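Separin (Saccharomyces cerevisiae, PDB 5U1T) cleaves the Scc1 subunit of cohesin as a caspase-like cysteine protease, triggering chromosome segregation at the onset of anaphase. Local coordinates at residues A[1253-1258]-A[1289-1294]; A[1296-1301]-A[1342-1347]. One frame throughout, in Å; residues are numbered along the deposited sequence.

Interaction 1: residues A[1253-1258]-A[1289-1294]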
loop_
_atom_site.group_PDB
_atom_site.type_symbol
_atom_site.label_atom_id
_atom_site.label_comp_id
_atom_site.label_asym_id
_atom_site.label_seq_id
_atom_site.Cartn_x
_atom_site.Cartn_y
_atom_site.Cartn_z
ATOM N N SER A 1253 45.739 -21.793 -55.037
ATOM C CA SER A 1253 46.511 -21.556 -56.257
ATOM C C SER A 1253 45.570 -21.318 -57.432
ATOM O O SER A 1253 45.773 -20.405 -58.249
ATOM C CB SER A 1253 47.461 -22.726 -56.563
ATOM O OG SER A 1253 46.844 -23.997 -56.380
ATOM N N LEU A 1254 44.528 -22.138 -57.502
ATOM C CA LEU A 1254 43.526 -22.014 -58.548
ATOM C C LEU A 1254 42.731 -20.717 -58.421
ATOM O O LEU A 1254 42.404 -20.090 -59.426
ATOM C CB LEU A 1254 42.582 -23.213 -58.510
ATOM C CG LEU A 1254 43.157 -24.542 -58.989
ATOM C CD1 LEU A 1254 42.139 -25.612 -58.759
ATOM C CD2 LEU A 1254 43.498 -24.467 -60.450
ATOM N N PHE A 1255 42.422 -20.329 -57.181
ATOM C CA PHE A 1255 41.623 -19.137 -56.920
ATOM C C PHE A 1255 42.254 -17.881 -57.513
ATOM O O PHE A 1255 41.560 -17.012 -58.053
ATOM C CB PHE A 1255 41.402 -18.916 -55.415
ATOM C CG PHE A 1255 40.755 -17.597 -55.117
ATOM C CD1 PHE A 1255 39.412 -17.402 -55.390
ATOM C CD2 PHE A 1255 41.502 -16.530 -54.651
ATOM C CE1 PHE A 1255 38.816 -16.182 -55.178
ATOM C CE2 PHE A 1255 40.909 -15.300 -54.433
ATOM C CZ PHE A 1255 39.563 -15.128 -54.695
ATOM N N GLU A 1256 43.574 -17.789 -57.396
ATOM C CA GLU A 1256 44.304 -16.620 -57.863
ATOM C C GLU A 1256 44.315 -16.489 -59.379
ATOM O O GLU A 1256 44.283 -15.377 -59.899
ATOM C CB GLU A 1256 45.729 -16.651 -57.323
ATOM C CG GLU A 1256 45.814 -16.109 -55.908
ATOM C CD GLU A 1256 45.349 -14.653 -55.827
ATOM O OE1 GLU A 1256 45.576 -13.897 -56.818
ATOM O OE2 GLU A 1256 44.755 -14.273 -54.787
ATOM N N LYS A 1257 44.351 -17.613 -60.089
ATOM C CA LYS A 1257 44.268 -17.552 -61.540
ATOM C C LYS A 1257 42.833 -17.190 -61.922
ATOM O O LYS A 1257 42.606 -16.428 -62.868
ATOM C CB LYS A 1257 44.721 -18.869 -62.200
ATOM C CG LYS A 1257 45.193 -18.686 -63.685
ATOM C CD LYS A 1257 46.029 -19.882 -64.216
ATOM C CE LYS A 1257 46.362 -19.791 -65.735
ATOM N NZ LYS A 1257 47.338 -18.714 -66.097
ATOM N N PHE A 1258 41.858 -17.691 -61.172
ATOM C CA PHE A 1258 40.475 -17.303 -61.438
ATOM C C PHE A 1258 40.246 -15.804 -61.219
ATOM O O PHE A 1258 39.420 -15.181 -61.901
ATOM C CB PHE A 1258 39.479 -18.076 -60.574
ATOM C CG PHE A 1258 38.061 -17.649 -60.805
ATOM C CD1 PHE A 1258 37.411 -17.981 -61.984
ATOM C CD2 PHE A 1258 37.392 -16.878 -59.869
ATOM C CE1 PHE A 1258 36.123 -17.585 -62.218
ATOM C CE2 PHE A 1258 36.086 -16.467 -60.094
ATOM C CZ PHE A 1258 35.449 -16.821 -61.266
ATOM N N VAL A 1289 33.661 -12.745 -52.113
ATOM C CA VAL A 1289 32.606 -12.496 -53.095
ATOM C C VAL A 1289 32.938 -13.192 -54.414
ATOM O O VAL A 1289 32.078 -13.820 -55.040
ATOM C CB VAL A 1289 32.407 -10.993 -53.347
ATOM C CG1 VAL A 1289 31.391 -10.746 -54.464
ATOM C CG2 VAL A 1289 31.995 -10.279 -52.051
ATOM N N ILE A 1290 34.203 -13.063 -54.814
ATOM C CA ILE A 1290 34.732 -13.751 -55.974
ATOM C C ILE A 1290 34.600 -15.252 -55.778
ATOM O O ILE A 1290 34.183 -15.948 -56.695
ATOM C CB ILE A 1290 36.207 -13.359 -56.233
ATOM C CG1 ILE A 1290 36.331 -11.835 -56.319
ATOM C CG2 ILE A 1290 36.742 -14.000 -57.510
ATOM C CD1 ILE A 1290 37.766 -11.341 -56.444
ATOM N N GLU A 1291 34.914 -15.739 -54.575
ATOM C CA GLU A 1291 34.858 -17.177 -54.274
ATOM C C GLU A 1291 33.475 -17.760 -54.489
ATOM O O GLU A 1291 33.328 -18.945 -54.753
ATOM C CB GLU A 1291 35.299 -17.463 -52.839
ATOM C CG GLU A 1291 36.787 -17.338 -52.617
ATOM C CD GLU A 1291 37.162 -17.378 -51.148
ATOM O OE1 GLU A 1291 38.340 -17.075 -50.805
ATOM O OE2 GLU A 1291 36.272 -17.714 -50.337
ATOM N N LEU A 1292 32.454 -16.928 -54.363
ATOM C CA LEU A 1292 31.087 -17.402 -54.520
ATOM C C LEU A 1292 30.869 -17.948 -55.925
ATOM O O LEU A 1292 30.081 -18.861 -56.112
ATOM C CB LEU A 1292 30.088 -16.286 -54.226
ATOM C CG LEU A 1292 29.874 -15.915 -52.759
ATOM C CD1 LEU A 1292 28.853 -14.799 -52.656
ATOM C CD2 LEU A 1292 29.440 -17.138 -51.979
ATOM N N PHE A 1293 31.572 -17.385 -56.906
ATOM C CA PHE A 1293 31.443 -17.814 -58.299
ATOM C C PHE A 1293 31.985 -19.226 -58.461
ATOM O O PHE A 1293 31.317 -20.089 -59.029
ATOM C CB PHE A 1293 32.161 -16.835 -59.244
ATOM C CG PHE A 1293 31.401 -15.560 -59.471
ATOM C CD1 PHE A 1293 31.535 -14.489 -58.593
ATOM C CD2 PHE A 1293 30.522 -15.447 -60.538
ATOM C CE1 PHE A 1293 30.816 -13.337 -58.774
ATOM C CE2 PHE A 1293 29.807 -14.291 -60.733
ATOM C CZ PHE A 1293 29.953 -13.232 -59.847
ATOM N N LEU A 1294 33.183 -19.451 -57.923
ATOM C CA LEU A 1294 33.804 -20.767 -57.892
ATOM C C LEU A 1294 32.964 -21.801 -57.165
ATOM O O LEU A 1294 33.157 -23.000 -57.334
ATOM C CB LEU A 1294 35.175 -20.691 -57.232
ATOM C CG LEU A 1294 36.237 -19.930 -58.008
ATOM C CD1 LEU A 1294 37.630 -20.252 -57.489
ATOM C CD2 LEU A 1294 36.099 -20.265 -59.480
#

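Interaction 2: residues A[1296-1301]-A[1342-1347]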
loop_
_atom_site.group_PDB
_atom_site.type_symbol
_atom_site.label_atom_id
_atom_site.label_comp_id
_atom_site.label_asym_id
_atom_site.label_seq_id
_atom_site.Cartn_x
_atom_site.Cartn_y
_atom_site.Cartn_z
ATOM N N LEU A 1296 29.684 -22.072 -57.417
ATOM C CA LEU A 1296 28.560 -22.509 -58.237
ATOM C C LEU A 1296 28.847 -23.858 -58.957
ATOM O O LEU A 1296 29.997 -24.188 -59.263
ATOM C CB LEU A 1296 28.208 -21.437 -59.274
ATOM C CG LEU A 1296 27.898 -20.028 -58.790
ATOM C CD1 LEU A 1296 28.120 -19.010 -59.897
ATOM C CD2 LEU A 1296 26.470 -19.969 -58.279
ATOM N N ASN A 1297 27.793 -24.634 -59.222
ATOM C CA ASN A 1297 27.907 -25.868 -59.989
ATOM C C ASN A 1297 27.250 -25.707 -61.353
ATOM O O ASN A 1297 26.019 -25.678 -61.447
ATOM C CB ASN A 1297 27.270 -27.039 -59.234
ATOM C CG ASN A 1297 27.391 -28.382 -59.987
ATOM O OD1 ASN A 1297 28.011 -28.471 -61.065
ATOM N ND2 ASN A 1297 26.796 -29.429 -59.415
ATOM N N PRO A 1298 28.066 -25.611 -62.418
ATOM C CA PRO A 1298 27.521 -25.429 -63.762
ATOM C C PRO A 1298 26.614 -26.567 -64.191
ATOM O O PRO A 1298 25.850 -26.414 -65.139
ATOM C CB PRO A 1298 28.769 -25.359 -64.636
ATOM C CG PRO A 1298 29.816 -24.854 -63.721
ATOM C CD PRO A 1298 29.534 -25.510 -62.416
ATOM N N GLN A 1299 26.678 -27.692 -63.497
ATOM C CA GLN A 1299 25.904 -28.845 -63.914
ATOM C C GLN A 1299 24.461 -28.784 -63.390
ATOM O O GLN A 1299 23.562 -29.405 -63.965
ATOM C CB GLN A 1299 26.608 -30.132 -63.472
ATOM C CG GLN A 1299 28.004 -30.323 -64.093
ATOM C CD GLN A 1299 28.071 -29.923 -65.585
ATOM O OE1 GLN A 1299 27.321 -30.447 -66.422
ATOM N NE2 GLN A 1299 28.982 -28.990 -65.918
ATOM N N GLU A 1300 24.243 -28.021 -62.317
ATOM C CA GLU A 1300 22.901 -27.746 -61.797
ATOM C C GLU A 1300 21.967 -27.083 -62.818
ATOM O O GLU A 1300 22.393 -26.290 -63.659
ATOM C CB GLU A 1300 22.987 -26.850 -60.563
ATOM C CG GLU A 1300 23.068 -27.564 -59.233
ATOM C CD GLU A 1300 22.738 -26.611 -58.083
ATOM O OE1 GLU A 1300 22.566 -25.389 -58.377
ATOM O OE2 GLU A 1300 22.626 -27.070 -56.904
ATOM N N ILE A 1301 20.682 -27.391 -62.700
ATOM C CA ILE A 1301 19.666 -26.933 -63.637
ATOM C C ILE A 1301 19.423 -25.412 -63.587
ATOM O O ILE A 1301 19.171 -24.792 -64.618
ATOM C CB ILE A 1301 18.323 -27.679 -63.378
ATOM C CG1 ILE A 1301 17.317 -27.434 -64.512
ATOM C CG2 ILE A 1301 17.748 -27.317 -62.016
ATOM C CD1 ILE A 1301 15.892 -27.848 -64.159
ATOM N N GLN A 1342 35.326 -20.108 -67.208
ATOM C CA GLN A 1342 36.310 -20.153 -66.133
ATOM C C GLN A 1342 35.827 -20.999 -64.931
ATOM O O GLN A 1342 36.637 -21.637 -64.262
ATOM C CB GLN A 1342 36.675 -18.739 -65.674
ATOM C CG GLN A 1342 37.397 -17.879 -66.696
ATOM C CD GLN A 1342 38.485 -18.629 -67.467
ATOM O OE1 GLN A 1342 39.485 -19.083 -66.897
ATOM N NE2 GLN A 1342 38.291 -18.754 -68.781
ATOM N N ILE A 1343 34.520 -21.007 -64.661
ATOM C CA ILE A 1343 33.997 -21.780 -63.540
ATOM C C ILE A 1343 34.080 -23.280 -63.883
ATOM O O ILE A 1343 34.567 -24.072 -63.076
ATOM C CB ILE A 1343 32.534 -21.347 -63.158
ATOM C CG1 ILE A 1343 32.514 -19.921 -62.587
ATOM C CG2 ILE A 1343 31.920 -22.291 -62.127
ATOM C CD1 ILE A 1343 31.121 -19.339 -62.417
ATOM N N LYS A 1344 33.646 -23.665 -65.085
ATOM C CA LYS A 1344 33.799 -25.054 -65.546
ATOM C C LYS A 1344 35.247 -25.528 -65.439
ATOM O O LYS A 1344 35.514 -26.622 -64.944
ATOM C CB LYS A 1344 33.297 -25.215 -66.978
ATOM C CG LYS A 1344 31.816 -25.524 -67.056
ATOM C CD LYS A 1344 31.311 -25.473 -68.488
ATOM C CE LYS A 1344 29.811 -25.709 -68.536
ATOM N NZ LYS A 1344 29.272 -25.593 -69.911
ATOM N N LYS A 1345 36.178 -24.681 -65.857
ATOM C CA LYS A 1345 37.597 -25.021 -65.803
ATOM C C LYS A 1345 38.063 -25.247 -64.374
ATOM O O LYS A 1345 38.913 -26.090 -64.114
ATOM C CB LYS A 1345 38.443 -23.923 -66.460
ATOM C CG LYS A 1345 39.902 -24.305 -66.734
ATOM C CD LYS A 1345 40.687 -23.111 -67.269
ATOM C CE LYS A 1345 42.076 -23.537 -67.741
ATOM N NZ LYS A 1345 42.849 -22.446 -68.422
ATOM N N TYR A 1346 37.496 -24.495 -63.445
ATOM C CA TYR A 1346 37.917 -24.563 -62.055
ATOM C C TYR A 1346 37.388 -25.829 -61.393
ATOM O O TYR A 1346 38.141 -26.571 -60.743
ATOM C CB TYR A 1346 37.451 -23.334 -61.280
ATOM C CG TYR A 1346 37.679 -23.502 -59.803
ATOM C CD1 TYR A 1346 38.922 -23.241 -59.243
ATOM C CD2 TYR A 1346 36.663 -23.966 -58.970
ATOM C CE1 TYR A 1346 39.136 -23.413 -57.905
ATOM C CE2 TYR A 1346 36.876 -24.147 -57.653
ATOM C CZ TYR A 1346 38.106 -23.866 -57.116
ATOM O OH TYR A 1346 38.306 -24.045 -55.769
ATOM N N ARG A 1347 36.082 -26.048 -61.544
ATOM C CA ARG A 1347 35.432 -27.244 -61.029
ATOM C C ARG A 1347 36.095 -28.521 -61.565
ATOM O O ARG A 1347 36.274 -29.485 -60.829
ATOM C CB ARG A 1347 33.946 -27.241 -61.395
ATOM C CG ARG A 1347 33.193 -25.967 -61.018
ATOM C CD ARG A 1347 33.107 -25.779 -59.534
ATOM N NE ARG A 1347 32.142 -26.688 -58.940
ATOM C CZ ARG A 1347 31.840 -26.693 -57.648
ATOM N NH1 ARG A 1347 32.424 -25.829 -56.828
ATOM N NH2 ARG A 1347 30.950 -27.548 -57.171
#

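Interaction 1: residues A[1253-1258]-A[1289-1294]
Segments 1253-1258 and 1289-1294, on helices 1252-1269 and 1287-1294, run at 103° to each other, their axes 10.7 Å apart at closest approach. This is a buried helix-helix contact of a small helical cluster within the C50 peptidase region, away from the presumed active-site cysteine, and apolar side chains carry it. Phe1255 and Phe1258, each with CG anti to its backbone N, reach over to the second helix. The CG2 methyl of Ile1290 touches both rings, meeting Phe1258 CE2 at 3.6 Å near the plane of that ring and Phe1255 CE1 at 3.8 Å. Glu1291 runs extended past Phe1255, with its CG 3.5 Å from Phe1255 CE1 and OE1 over one face of the ring, the carboxylate roughly perpendicular to it. Salt bridges to Arg1155 and Arg1157 probably balance its buried charge. Phe1293 adds its CB, 3.9 Å from Phe1258 CZ, while its ring turns away to Leu1310 and Val1314 of helix 1303-1320 and to Leu1339. Leu1294 splits its two methyls between the aromatics: CD1 sits at the edge of Phe1255, and CD2 makes a CH-pi contact 3.5 Å from the Phe1258 ring centroid, 9° off the ring normal.

Interaction 2: residues A[1296-1301]-A[1342-1347]
An Asx turn overlapping a type I beta turn shapes the loop that lies against the last turns of helix 1332-1347. Pro1298, the second residue of the beta turn, is the part that packs on the helix: its CG lies 3.7 Å from Ile1343 CG2, its CB rests on Lys1344 CG at 3.9 Å, and its CD meets Arg1347 CG. The pyrrolidine ring thus sits on three side chains of the helix, with the extended Lys1344 sliding past it in the opposite direction. Ahead of the proline, Leu1296 CD1 touches Ile1343 CD1 at 3.9 Å, and the leucine also packs on helix 1303-1320. In the turns themselves, Asn1297 OD1 accepts from Gln1299 N at 2.9 Å, the donor standing 60° out of the carbonyl plane, while Asn1297 O receives Glu1300 N. This loop connects helices 1287-1294 and 1303-1320 of the helical cluster in the C50 region, and the contact lies at the protein surface. Arg1347 bends back at chi2 and chi3 (-66° and -74°), bringing its guanidinium beneath the backbone carbonyl of Leu1296. That oxygen stands over one face of the group, off its centre, and although Leu1296 O is 3.3 Å from Arg1347 NE, the angle is too poor for a hydrogen bond. The polar end finds its partners elsewhere: Arg1347 NH1 forms a salt bridge with Glu1248 and a hydrogen bond with the carbonyl of Leu1294.

Overall arrangement
From the N terminus, the chain passes along helix 1252-1269 and continues through the short helix 1271-1275 into helix 1287-1294, which crosses the first at a steep angle; here interaction 1 closes a loop of 30 intervening residues. It then enters the 1296-1301 loop almost at once, and 40 residues later, after helix 1303-1320, helix 1332-1347 closes interaction 2. The two loops follow in series, neither enclosing nor crossing the other, yet their centres are only about 12 Å apart. Residues from both meet directly: the Tyr1346 ring touches Leu1254 CB and Leu1294 CD1, and Phe1293 O packs against Ile1343 CD1. Helix 1332-1347 therefore joins helix 1252-1269, helix 1287-1294 and the following loop into one cluster of the peptidase region.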